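Side-chain contacts in outer membrane porin protein 32 (Delftia acidovorans, PDB 2FGQ), which forms trimeric anion-selective channels through the bacterial outer membrane, with a pore whose pocket binds malate in this structure: residues D65-A68 and S69-F73; R92-P96 and T97-L101; S211-G215 and V216-S220; H280-S283 and K284-L288; G314-A317 and G318-Q321. All coordinates share one frame; numbering follows the deposited sequence.

All five contacts lie on or in the loops of one sixteen-stranded antiparallel barrel and follow each other along the chain in the order of their numbering. Interaction 1 lies in the loop between strands 51-60 and 76-83, and interaction 2 in the long segment between strands 86-90 and 137-141; their centres are about 23 Å apart. Interactions 3 and 4 close hairpins of the same sheet, with centres about 21 Å apart. Interaction 5 leads into strand 320-331, neighbour of the 286-297 strand of interaction 4, although their centres are about 34 Å apart. Interactions 1 and 4 both meet the second subunit; interaction 2 supplies L94 to the malate pocket, so local contacts occur both at the trimer interface and beside the pore.

Interaction 1. Residues D65-A68 and S69-F73; sequences DGNA and SGFNF
Two first torsions bring N67 and F71 alongside each other: CG of N67 stands opposite its own carbonyl carbon (chi1 -80°), while CG of F71 stands opposite its backbone N (chi1 -175°). The side chains point the same way, and the amide of N67 comes to the rim of the ring, ND2 lying 3.7 Å from F71 CD1 and near the ring plane. The amide and ring planes are 64° apart. ND2 therefore touches an edge carbon and does not lie over the aromatic face. It is bonded to the carbonyl of E60, while OD1 takes the backbone N-H of F62, and these two bonds fix which way the amide faces. ND2 also makes a weak 3.2 Å bond to a water that donates to G70 O at 2.8 Å.

The backbone underneath is a type I turn from N67 to G70, closed by G70 N to N67 O at 2.8 Å with the donor well above the carbonyl plane. Just before it, D65 OD1 accepts from A68 N at 3.2 Å, an Asx motif in which the donor approaches from above the carboxylate. G70 has backbone angles that call for glycine.

Beyond the turn, F71 O binds a calcium ion together with F71 O of each of the two neighbouring subunits, and N67 packs on F73 of the second subunit. This reach over the neighbouring subunits is consistent with the latching L2 loop of trimeric porins; the turn lies between strands 51-60 and 76-83, tied back to the end of strand 51-60 through E60.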
loop_
_atom_site.group_PDB
_atom_site.type_symbol
_atom_site.label_atom_id
_atom_site.label_comp_id
_atom_site.label_asym_id
_atom_site.label_seq_id
_atom_site.Cartn_x
_atom_site.Cartn_y
_atom_site.Cartn_z
ATOM N N ASP A 65 4.827 -8.970 9.977
ATOM C CA ASP A 65 3.390 -8.868 9.804
ATOM C C ASP A 65 2.909 -8.543 8.406
ATOM O O ASP A 65 1.733 -8.253 8.221
ATOM C CB ASP A 65 2.743 -7.995 10.868
ATOM C CG ASP A 65 2.941 -6.520 10.647
ATOM O OD1 ASP A 65 3.417 -6.066 9.586
ATOM O OD2 ASP A 65 2.556 -5.724 11.525
ATOM N N GLY A 66 3.791 -8.680 7.416
ATOM C CA GLY A 66 3.385 -8.444 6.039
ATOM C C GLY A 66 2.903 -7.053 5.756
ATOM O O GLY A 66 2.022 -6.882 4.943
ATOM N N ASN A 67 3.484 -6.067 6.434
ATOM C CA ASN A 67 3.046 -4.679 6.268
ATOM C C ASN A 67 1.535 -4.588 6.511
ATOM O O ASN A 67 0.783 -3.996 5.734
ATOM C CB ASN A 67 3.416 -4.101 4.899
ATOM C CG ASN A 67 4.838 -3.657 4.807
ATOM O OD1 ASN A 67 5.742 -4.484 4.823
ATOM N ND2 ASN A 67 5.048 -2.316 4.743
ATOM N N ALA A 68 1.096 -5.128 7.631
ATOM C CA ALA A 68 -0.328 -5.203 7.962
ATOM C C ALA A 68 -1.032 -3.837 7.943
ATOM O O ALA A 68 -2.214 -3.747 7.556
ATOM C CB ALA A 68 -0.522 -5.857 9.303
ATOM N N SER A 69 -0.307 -2.783 8.281
ATOM C CA SER A 69 -0.958 -1.456 8.274
ATOM C C SER A 69 -0.872 -0.727 6.928
ATOM O O SER A 69 -1.345 0.416 6.803
ATOM C CB SER A 69 -0.453 -0.576 9.405
ATOM O OG SER A 69 0.870 -0.271 9.200
ATOM N N GLY A 70 -0.312 -1.386 5.928
ATOM C CA GLY A 70 -0.369 -0.949 4.552
ATOM C C GLY A 70 0.935 -0.343 4.123
ATOM O O GLY A 70 1.458 0.513 4.844
ATOM N N PHE A 71 1.404 -0.686 2.935
ATOM C CA PHE A 71 2.649 -0.234 2.322
ATOM C C PHE A 71 2.502 1.206 1.837
ATOM O O PHE A 71 1.445 1.596 1.347
ATOM C CB PHE A 71 3.021 -1.173 1.166
ATOM C CG PHE A 71 4.349 -0.864 0.551
ATOM C CD1 PHE A 71 5.502 -1.077 1.256
ATOM C CD2 PHE A 71 4.432 -0.297 -0.692
ATOM C CE1 PHE A 71 6.734 -0.718 0.721
ATOM C CE2 PHE A 71 5.630 0.037 -1.236
ATOM C CZ PHE A 71 6.783 -0.168 -0.532
ATOM N N ASN A 72 3.555 1.988 2.022
ATOM C CA ASN A 72 3.594 3.365 1.567
ATOM C C ASN A 72 5.015 3.695 1.102
ATOM O O ASN A 72 5.875 2.811 1.030
ATOM C CB ASN A 72 3.154 4.272 2.714
ATOM C CG ASN A 72 3.998 4.066 3.947
ATOM O OD1 ASN A 72 5.218 4.148 3.861
ATOM N ND2 ASN A 72 3.356 3.767 5.080
ATOM N N PHE A 73 5.228 4.949 0.728
ATOM C CA PHE A 73 6.533 5.435 0.284
ATOM C C PHE A 73 7.064 6.493 1.268
ATOM O O PHE A 73 7.657 7.491 0.874
ATOM C CB PHE A 73 6.491 5.931 -1.158
ATOM C CG PHE A 73 6.178 4.841 -2.142
ATOM C CD1 PHE A 73 7.053 3.776 -2.303
ATOM C CD2 PHE A 73 5.005 4.859 -2.872
ATOM C CE1 PHE A 73 6.760 2.760 -3.186
ATOM C CE2 PHE A 73 4.708 3.813 -3.760
ATOM C CZ PHE A 73 5.603 2.794 -3.917
HETATM O O HOH W 1 3.732 0.052 6.398
#

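Interaction 2. Residues R92-P96 and T97-L101; sequences RDLVP and TSQKL
Q99 and L94 cross at about a right angle where strand 93-94 gives way to helix 96-101. From Q99 CB outward the chain meets a succession of partners. CB lies 3.5 Å from V95 O and 4.0 Å from L94 CB; CG, opposite the backbone N (chi1 -168°), passes 4.1 Å from L94 CD1. At the end OE1 takes a bond from a water at 2.7 Å, and the same water donates to D93 OD1. R89 also bonds OE1 and makes a salt bridge with D93, so arginine and water together join the two side chains.

L94 turns its other methyl, CD2, to S98 OG at 3.7 Å. That hydroxyl has its polar partner in the carbonyl of I132. The helix starts with V95 at the N-cap position: V95 O receives Q99 N at 3.0 Å with a nearly straight N-H angle of 169°, and P96 O receives K100 N at 3.1 Å.

L94 also touches the bound D-malate. A short helix in the long loop after the fifth barrel strand, folded inward beside the bound D-malate, is the arrangement of the constriction loop (L3) of trimeric porins, which this segment probably represents.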
loop_
_atom_site.group_PDB
_atom_site.type_symbol
_atom_site.label_atom_id
_atom_site.label_comp_id
_atom_site.label_asym_id
_atom_site.label_seq_id
_atom_site.Cartn_x
_atom_site.Cartn_y
_atom_site.Cartn_z
ATOM N N ARG A 92 8.908 14.120 0.140
ATOM C CA ARG A 92 9.235 13.569 1.432
ATOM C C ARG A 92 10.578 12.820 1.408
ATOM O O ARG A 92 10.860 12.042 0.496
ATOM C CB ARG A 92 8.155 12.602 1.888
ATOM C CG ARG A 92 8.480 12.116 3.331
ATOM C CD ARG A 92 7.396 11.419 3.960
ATOM N NE ARG A 92 7.796 10.769 5.181
ATOM C CZ ARG A 92 7.721 11.312 6.384
ATOM N NH1 ARG A 92 7.382 12.587 6.573
ATOM N NH2 ARG A 92 8.017 10.567 7.427
ATOM N N ASP A 93 11.395 13.073 2.412
ATOM C CA ASP A 93 12.711 12.465 2.504
ATOM C C ASP A 93 13.246 12.707 3.885
ATOM O O ASP A 93 12.681 13.487 4.682
ATOM C CB ASP A 93 13.599 13.166 1.471
ATOM C CG ASP A 93 14.842 12.404 1.084
ATOM O OD1 ASP A 93 15.170 11.279 1.601
ATOM O OD2 ASP A 93 15.589 12.924 0.203
ATOM N N LEU A 94 14.351 12.056 4.164
ATOM C CA LEU A 94 15.214 12.516 5.259
ATOM C C LEU A 94 15.540 13.994 5.108
ATOM O O LEU A 94 15.830 14.458 4.005
ATOM C CB LEU A 94 16.531 11.733 5.292
ATOM C CG LEU A 94 16.411 10.245 5.624
ATOM C CD1 LEU A 94 17.743 9.598 5.297
ATOM C CD2 LEU A 94 16.060 10.081 7.057
ATOM N N VAL A 95 15.448 14.740 6.199
ATOM C CA VAL A 95 15.906 16.136 6.153
ATOM C C VAL A 95 17.446 16.144 6.145
ATOM O O VAL A 95 18.058 15.175 6.539
ATOM C CB VAL A 95 15.348 16.974 7.336
ATOM C CG1 VAL A 95 13.820 17.043 7.227
ATOM C CG2 VAL A 95 15.783 16.452 8.686
ATOM N N PRO A 96 18.065 17.219 5.637
ATOM C CA PRO A 96 19.534 17.191 5.495
ATOM C C PRO A 96 20.272 16.944 6.796
ATOM O O PRO A 96 21.286 16.259 6.787
ATOM C CB PRO A 96 19.848 18.569 4.914
ATOM C CG PRO A 96 18.621 18.985 4.255
ATOM C CD PRO A 96 17.482 18.450 5.070
ATOM N N THR A 97 19.776 17.488 7.898
ATOM C CA THR A 97 20.460 17.321 9.181
ATOM C C THR A 97 20.479 15.853 9.637
ATOM O O THR A 97 21.526 15.363 10.057
ATOM C CB THR A 97 19.818 18.242 10.235
ATOM O OG1 THR A 97 18.386 18.223 10.126
ATOM C CG2 THR A 97 20.261 19.684 9.967
ATOM N N SER A 98 19.373 15.133 9.496
ATOM C CA SER A 98 19.379 13.733 9.876
ATOM C C SER A 98 20.134 12.873 8.868
ATOM O O SER A 98 20.882 11.978 9.266
ATOM C CB SER A 98 17.965 13.185 10.066
ATOM O OG SER A 98 17.325 13.117 8.813
ATOM N N GLN A 99 19.962 13.157 7.580
ATOM C CA GLN A 99 20.639 12.400 6.533
ATOM C C GLN A 99 22.148 12.382 6.768
ATOM O O GLN A 99 22.799 11.341 6.696
ATOM C CB GLN A 99 20.314 12.931 5.148
ATOM C CG GLN A 99 20.792 11.966 4.065
ATOM C CD GLN A 99 20.456 12.409 2.705
ATOM O OE1 GLN A 99 19.479 11.947 2.128
ATOM N NE2 GLN A 99 21.281 13.288 2.150
ATOM N N LYS A 100 22.695 13.533 7.105
ATOM C CA LYS A 100 24.136 13.616 7.252
ATOM C C LYS A 100 24.600 13.157 8.626
ATOM O O LYS A 100 25.603 12.456 8.731
ATOM C CB LYS A 100 24.582 15.054 7.000
ATOM C CG LYS A 100 26.102 15.194 6.856
ATOM C CD LYS A 100 26.626 14.541 5.592
ATOM C CE LYS A 100 28.028 15.007 5.223
ATOM N NZ LYS A 100 28.997 14.560 6.190
ATOM N N LEU A 101 23.912 13.556 9.679
ATOM C CA LEU A 101 24.446 13.320 11.019
ATOM C C LEU A 101 24.187 11.878 11.500
ATOM O O LEU A 101 24.952 11.354 12.305
ATOM C CB LEU A 101 23.899 14.319 12.026
ATOM C CG LEU A 101 24.599 15.692 12.014
ATOM C CD1 LEU A 101 25.995 15.548 12.604
ATOM C CD2 LEU A 101 24.648 16.348 10.673
HETATM O O HOH W 2 17.569 10.147 1.598
#

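Interaction 3. Residues S211-G215 and V216-S220; sequences SYNFG and VAKLS
An antiparallel beta hairpin joins strands 199-213 and 218-230, and Y212 faces L219 across it as a hydrogen-bonded pair; the short strand segments run 177° apart. Y212 N reaches L219 O at 2.9 Å, and L219 N returns to Y212 O. Nearer the bend, F214 N bonds A217 O at 2.8 Å, the donor almost in line with the carbonyl but the N-H bent from the acceptor (136°). Tight turns of this kind lie at the periplasmic end of porin barrels.

On the face that carries S211, N213, K218 and S220, the lysine has CG anti to the backbone N (chi1 175°) and every later torsion extended; it passes N213 at about a right angle until its CE is 3.8 Å from S211 OG. NZ donates to two waters, one bound to S211 OG and the other, at 2.9 Å from NZ, bound to N213 ND2. The opposite end of the N213 amide works on the backbone: OD1 accepts from G215 N at 2.9 Å, an Asx turn. With an alanine at N213, G215 N would probably lose its side-chain acceptor and the water on K218 NZ one of its mates.

Y212 CD1 is 3.5 Å above the centre of the F214 ring face, while the ring edge meets A217 O, 3.5 Å from CD2, and L219 CB. G215 has backbone angles that suit glycine.

The chemistry splits by face: S220 OG bonds Y104 O, so the hydrated polar side probably turns inward, while the carbon of Y212, F214 and L219 is consistent with the outer, membrane-side surface near the rim.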
loop_
_atom_site.group_PDB
_atom_site.type_symbol
_atom_site.label_atom_id
_atom_site.label_comp_id
_atom_site.label_asym_id
_atom_site.label_seq_id
_atom_site.Cartn_x
_atom_site.Cartn_y
_atom_site.Cartn_z
ATOM N N SER A 211 34.116 11.483 12.595
ATOM C CA SER A 211 34.606 10.119 12.580
ATOM C C SER A 211 35.916 10.041 11.827
ATOM O O SER A 211 36.221 10.875 10.988
ATOM C CB SER A 211 33.613 9.143 11.940
ATOM O OG SER A 211 33.313 9.458 10.579
ATOM N N TYR A 212 36.699 9.019 12.153
ATOM C CA TYR A 212 37.904 8.732 11.407
ATOM C C TYR A 212 38.011 7.253 11.205
ATOM O O TYR A 212 37.936 6.511 12.159
ATOM C CB TYR A 212 39.168 9.280 12.107
ATOM C CG TYR A 212 40.334 9.272 11.142
ATOM C CD1 TYR A 212 41.194 8.201 11.083
ATOM C CD2 TYR A 212 40.517 10.302 10.224
ATOM C CE1 TYR A 212 42.233 8.163 10.159
ATOM C CE2 TYR A 212 41.545 10.263 9.315
ATOM C CZ TYR A 212 42.395 9.184 9.289
ATOM O OH TYR A 212 43.442 9.140 8.374
ATOM N N ASN A 213 38.201 6.844 9.951
ATOM C CA ASN A 213 38.344 5.455 9.577
ATOM C C ASN A 213 39.822 5.147 9.346
ATOM O O ASN A 213 40.396 5.564 8.335
ATOM C CB ASN A 213 37.534 5.151 8.325
ATOM C CG ASN A 213 37.366 3.675 8.106
ATOM O OD1 ASN A 213 38.123 2.871 8.641
ATOM N ND2 ASN A 213 36.340 3.310 7.354
ATOM N N PHE A 214 40.420 4.455 10.323
ATOM C CA PHE A 214 41.834 4.057 10.266
ATOM C C PHE A 214 42.022 2.781 9.415
ATOM O O PHE A 214 43.144 2.333 9.251
ATOM C CB PHE A 214 42.380 3.777 11.668
ATOM C CG PHE A 214 42.275 4.917 12.640
ATOM C CD1 PHE A 214 43.333 5.799 12.815
ATOM C CD2 PHE A 214 41.135 5.103 13.411
ATOM C CE1 PHE A 214 43.270 6.835 13.724
ATOM C CE2 PHE A 214 41.055 6.166 14.316
ATOM C CZ PHE A 214 42.147 7.018 14.487
ATOM N N GLY A 215 40.963 2.182 8.881
ATOM C CA GLY A 215 41.074 0.927 8.123
ATOM C C GLY A 215 40.922 -0.271 9.035
ATOM O O GLY A 215 39.935 -1.016 8.943
ATOM N N VAL A 216 41.869 -0.429 9.947
ATOM C CA VAL A 216 41.796 -1.477 10.962
ATOM C C VAL A 216 40.647 -1.250 11.966
ATOM O O VAL A 216 40.189 -2.182 12.594
ATOM C CB VAL A 216 43.136 -1.641 11.723
ATOM C CG1 VAL A 216 44.299 -1.881 10.736
ATOM C CG2 VAL A 216 43.427 -0.454 12.631
ATOM N N ALA A 217 40.197 -0.001 12.102
ATOM C CA ALA A 217 39.071 0.336 12.982
ATOM C C ALA A 217 38.567 1.717 12.619
ATOM O O ALA A 217 39.268 2.487 11.949
ATOM C CB ALA A 217 39.484 0.307 14.433
ATOM N N LYS A 218 37.357 2.034 13.062
ATOM C CA LYS A 218 36.770 3.363 12.850
ATOM C C LYS A 218 36.279 3.878 14.204
ATOM O O LYS A 218 35.716 3.118 14.989
ATOM C CB LYS A 218 35.623 3.259 11.850
ATOM C CG LYS A 218 34.840 4.529 11.632
ATOM C CD LYS A 218 33.835 4.386 10.474
ATOM C CE LYS A 218 33.199 5.721 10.169
ATOM N NZ LYS A 218 32.089 5.602 9.137
ATOM N N LEU A 219 36.516 5.146 14.467
ATOM C CA LEU A 219 36.032 5.810 15.665
ATOM C C LEU A 219 35.039 6.879 15.227
ATOM O O LEU A 219 35.284 7.602 14.266
ATOM C CB LEU A 219 37.217 6.472 16.373
ATOM C CG LEU A 219 36.943 7.145 17.709
ATOM C CD1 LEU A 219 36.546 6.143 18.828
ATOM C CD2 LEU A 219 38.213 7.953 18.072
ATOM N N SER A 220 33.942 7.004 15.966
ATOM C CA SER A 220 32.879 7.926 15.581
ATOM C C SER A 220 32.227 8.517 16.832
ATOM O O SER A 220 32.079 7.837 17.808
ATOM C CB SER A 220 31.844 7.151 14.766
ATOM O OG SER A 220 30.967 8.061 14.116
HETATM O O HOH W 3 31.049 8.343 9.506
HETATM O O HOH W 4 33.883 5.032 6.950
#

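Interaction 4. Residues H280-S283 and K284-L288; sequences HNLS and KRTAL
S283 turns its hydroxyl back over the bend toward R285 and T286. With chi1 at 69°, OG sits between its own backbone N and carbonyl carbon, and there it accepts two backbone N-H groups, from T286 N at 2.9 Å and R285 N at 3.1 Å, the pattern of an ST motif, both bonds being bent. The same oxygen bonds the carboxylate of E45 of the second subunit. T286, with OG1 beside its backbone N (chi1 -62°), bonds the other oxygen of that carboxylate, so two hydroxyls of one turn hold both arms of a neighbour's glutamate. Were S283 an alanine, the amides of R285 and T286 would probably lose this acceptor and E45 of the second subunit one of its hydroxyls.

L282 holds CG opposite its carbonyl carbon and then extends (chi2 176°), which carries CD1 across to T286 CG2 and to L288 CD1, each 4.1 Å away. L288 itself has a nearly eclipsed second torsion, so its methyl position deserves caution. L282 also packs on L47 of the second subunit.

T286 O accepts from both L282 N at 2.8 Å and S283 N at 3.1 Å, and H280 N meets L288 O at 2.8 Å. This is a tight antiparallel hairpin between strands 269-281 and 286-297, one of the short periplasmic turns of a porin barrel, placed here at the trimer interface.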
loop_
_atom_site.group_PDB
_atom_site.type_symbol
_atom_site.label_atom_id
_atom_site.label_comp_id
_atom_site.label_asym_id
_atom_site.label_seq_id
_atom_site.Cartn_x
_atom_site.Cartn_y
_atom_site.Cartn_z
ATOM N N HIS A 280 28.108 -10.692 10.338
ATOM C CA HIS A 280 28.855 -11.726 9.651
ATOM C C HIS A 280 28.310 -11.811 8.223
ATOM O O HIS A 280 27.175 -12.266 8.020
ATOM C CB HIS A 280 28.649 -13.038 10.365
ATOM C CG HIS A 280 29.422 -14.173 9.786
ATOM N ND1 HIS A 280 28.873 -15.088 8.920
ATOM C CD2 HIS A 280 30.703 -14.551 9.966
ATOM C CE1 HIS A 280 29.789 -15.972 8.574
ATOM N NE2 HIS A 280 30.908 -15.677 9.205
ATOM N N ASN A 281 29.102 -11.409 7.243
ATOM C CA ASN A 281 28.647 -11.455 5.856
ATOM C C ASN A 281 28.736 -12.857 5.247
ATOM O O ASN A 281 29.794 -13.524 5.268
ATOM C CB ASN A 281 29.381 -10.440 4.978
ATOM C CG ASN A 281 29.300 -9.043 5.531
ATOM O OD1 ASN A 281 30.304 -8.392 5.816
ATOM N ND2 ASN A 281 28.165 -8.571 5.640
ATOM N N LEU A 282 27.621 -13.335 4.749
ATOM C CA LEU A 282 27.608 -14.581 3.971
ATOM C C LEU A 282 27.872 -14.290 2.513
ATOM O O LEU A 282 28.351 -15.162 1.773
ATOM C CB LEU A 282 26.276 -15.288 4.115
ATOM C CG LEU A 282 25.844 -15.690 5.522
ATOM C CD1 LEU A 282 24.449 -16.282 5.452
ATOM C CD2 LEU A 282 26.826 -16.690 6.113
ATOM N N SER A 283 27.594 -13.051 2.122
ATOM C CA SER A 283 27.884 -12.530 0.805
ATOM C C SER A 283 27.840 -11.020 0.938
ATOM O O SER A 283 27.506 -10.500 2.002
ATOM C CB SER A 283 26.819 -12.973 -0.209
ATOM O OG SER A 283 25.542 -12.347 0.035
ATOM N N LYS A 284 28.075 -10.317 -0.162
ATOM C CA LYS A 284 27.946 -8.870 -0.152
ATOM C C LYS A 284 26.520 -8.411 0.170
ATOM O O LYS A 284 26.369 -7.348 0.766
ATOM C CB LYS A 284 28.412 -8.248 -1.474
ATOM C CG LYS A 284 29.908 -8.451 -1.736
ATOM C CD LYS A 284 30.805 -7.633 -0.778
ATOM C CE LYS A 284 31.234 -6.264 -1.369
ATOM N NZ LYS A 284 30.673 -5.097 -0.581
ATOM N N ARG A 285 25.504 -9.206 -0.191
ATOM C CA ARG A 285 24.111 -8.829 0.010
ATOM C C ARG A 285 23.432 -9.473 1.203
ATOM O O ARG A 285 22.389 -9.016 1.615
ATOM C CB ARG A 285 23.285 -9.141 -1.256
ATOM C CG ARG A 285 23.638 -8.294 -2.521
ATOM C CD ARG A 285 23.199 -8.974 -3.885
ATOM N NE ARG A 285 21.835 -9.424 -3.730
ATOM C CZ ARG A 285 21.247 -10.399 -4.363
ATOM N NH1 ARG A 285 21.870 -11.117 -5.308
ATOM N NH2 ARG A 285 19.983 -10.644 -4.055
ATOM N N THR A 286 24.006 -10.529 1.761
ATOM C CA THR A 286 23.346 -11.267 2.845
ATOM C C THR A 286 24.261 -11.365 4.084
ATOM O O THR A 286 25.402 -11.806 3.975
ATOM C CB THR A 286 23.030 -12.683 2.389
ATOM O OG1 THR A 286 22.123 -12.608 1.273
ATOM C CG2 THR A 286 22.302 -13.424 3.466
ATOM N N ALA A 287 23.755 -10.953 5.237
ATOM C CA ALA A 287 24.510 -11.017 6.490
ATOM C C ALA A 287 23.657 -11.562 7.604
ATOM O O ALA A 287 22.444 -11.381 7.629
ATOM C CB ALA A 287 24.992 -9.625 6.877
ATOM N N LEU A 288 24.308 -12.263 8.524
ATOM C CA LEU A 288 23.742 -12.586 9.822
ATOM C C LEU A 288 24.263 -11.556 10.819
ATOM O O LEU A 288 25.381 -11.060 10.690
ATOM C CB LEU A 288 24.165 -13.996 10.215
ATOM C CG LEU A 288 23.399 -15.239 9.815
ATOM C CD1 LEU A 288 22.327 -15.114 8.818
ATOM C CD2 LEU A 288 24.310 -16.538 9.759
#

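Interaction 5. Residues G314-A317 and G318-Q321; sequences GVQA and GESQ
Q316 to E319 form a type II beta turn, closed by E319 N to Q316 O at 3.1 Å with an N-H angle of 149°, and G318 takes a positive phi, which favours glycine. The turn ends the last long loop of the porin barrel and delivers the chain into its final strand, 320-331.

Q316 and E319 send their side chains the same way and lie side by side, Q316 CB 3.7 Å from E319 CG, with amide and carboxylate planes 42° apart. E319 also folds over the turn's own carbonyl: CG is 3.3 Å from Q316 O. V315 divides its two methyls between E319 and Q321. CG2 meets E319 CB at 4.1 Å, and CG1 lies against the end of Q321, 3.7 Å from its CD, where the glutamine chain runs out extended from the strand.

The carboxylate of E319 is divided between two partners. The chain bends at chi2 (-69°), and OE1 forms a salt bridge with K19 in the first loop of the barrel. OE2 instead accepts from a water at 2.8 Å, and that water also donates to A317 O at 2.7 Å.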
loop_
_atom_site.group_PDB
_atom_site.type_symbol
_atom_site.label_atom_id
_atom_site.label_comp_id
_atom_site.label_asym_id
_atom_site.label_seq_id
_atom_site.Cartn_x
_atom_site.Cartn_y
_atom_site.Cartn_z
ATOM N N GLY A 314 8.548 2.138 26.669
ATOM C CA GLY A 314 9.351 2.514 27.800
ATOM C C GLY A 314 9.455 1.444 28.854
ATOM O O GLY A 314 8.883 0.348 28.763
ATOM N N VAL A 315 10.223 1.755 29.889
ATOM C CA VAL A 315 10.313 0.921 31.060
ATOM C C VAL A 315 9.983 1.744 32.302
ATOM O O VAL A 315 9.856 2.959 32.221
ATOM C CB VAL A 315 11.704 0.264 31.196
ATOM C CG1 VAL A 315 11.986 -0.623 29.979
ATOM C CG2 VAL A 315 12.836 1.294 31.410
ATOM N N GLN A 316 9.847 1.085 33.452
ATOM C CA GLN A 316 9.585 1.820 34.684
ATOM C C GLN A 316 10.769 2.742 35.030
ATOM O O GLN A 316 11.929 2.472 34.716
ATOM C CB GLN A 316 9.318 0.850 35.821
ATOM C CG GLN A 316 8.121 -0.025 35.583
ATOM C CD GLN A 316 8.181 -1.333 36.360
ATOM O OE1 GLN A 316 7.384 -1.515 37.248
ATOM N NE2 GLN A 316 9.126 -2.242 36.020
ATOM N N ALA A 317 10.461 3.840 35.709
ATOM C CA ALA A 317 11.466 4.826 36.070
ATOM C C ALA A 317 12.651 4.205 36.776
ATOM O O ALA A 317 12.495 3.402 37.717
ATOM C CB ALA A 317 10.837 5.886 36.967
ATOM N N GLY A 318 13.832 4.531 36.289
ATOM C CA GLY A 318 15.065 4.130 36.923
ATOM C C GLY A 318 15.491 2.697 36.721
ATOM O O GLY A 318 16.473 2.253 37.333
ATOM N N GLU A 319 14.799 2.000 35.827
ATOM C CA GLU A 319 15.109 0.610 35.558
ATOM C C GLU A 319 16.169 0.466 34.487
ATOM O O GLU A 319 16.268 1.293 33.579
ATOM C CB GLU A 319 13.864 -0.132 35.068
ATOM C CG GLU A 319 12.796 -0.356 36.119
ATOM C CD GLU A 319 13.217 -1.339 37.187
ATOM O OE1 GLU A 319 13.703 -2.434 36.854
ATOM O OE2 GLU A 319 13.081 -0.995 38.371
ATOM N N SER A 320 16.943 -0.605 34.579
ATOM C CA SER A 320 17.872 -0.969 33.544
ATOM C C SER A 320 17.174 -2.030 32.704
ATOM O O SER A 320 16.435 -2.864 33.228
ATOM C CB SER A 320 19.139 -1.568 34.143
ATOM O OG SER A 320 19.851 -0.588 34.893
ATOM N N GLN A 321 17.441 -2.025 31.412
ATOM C CA GLN A 321 16.866 -2.990 30.482
ATOM C C GLN A 321 17.974 -3.584 29.612
ATOM O O GLN A 321 18.878 -2.898 29.166
ATOM C CB GLN A 321 15.859 -2.273 29.617
ATOM C CG GLN A 321 14.951 -3.162 28.783
ATOM C CD GLN A 321 14.231 -2.373 27.669
ATOM O OE1 GLN A 321 13.051 -2.637 27.337
ATOM N NE2 GLN A 321 14.939 -1.425 27.102
HETATM O O HOH W 5 13.646 1.580 39.364
#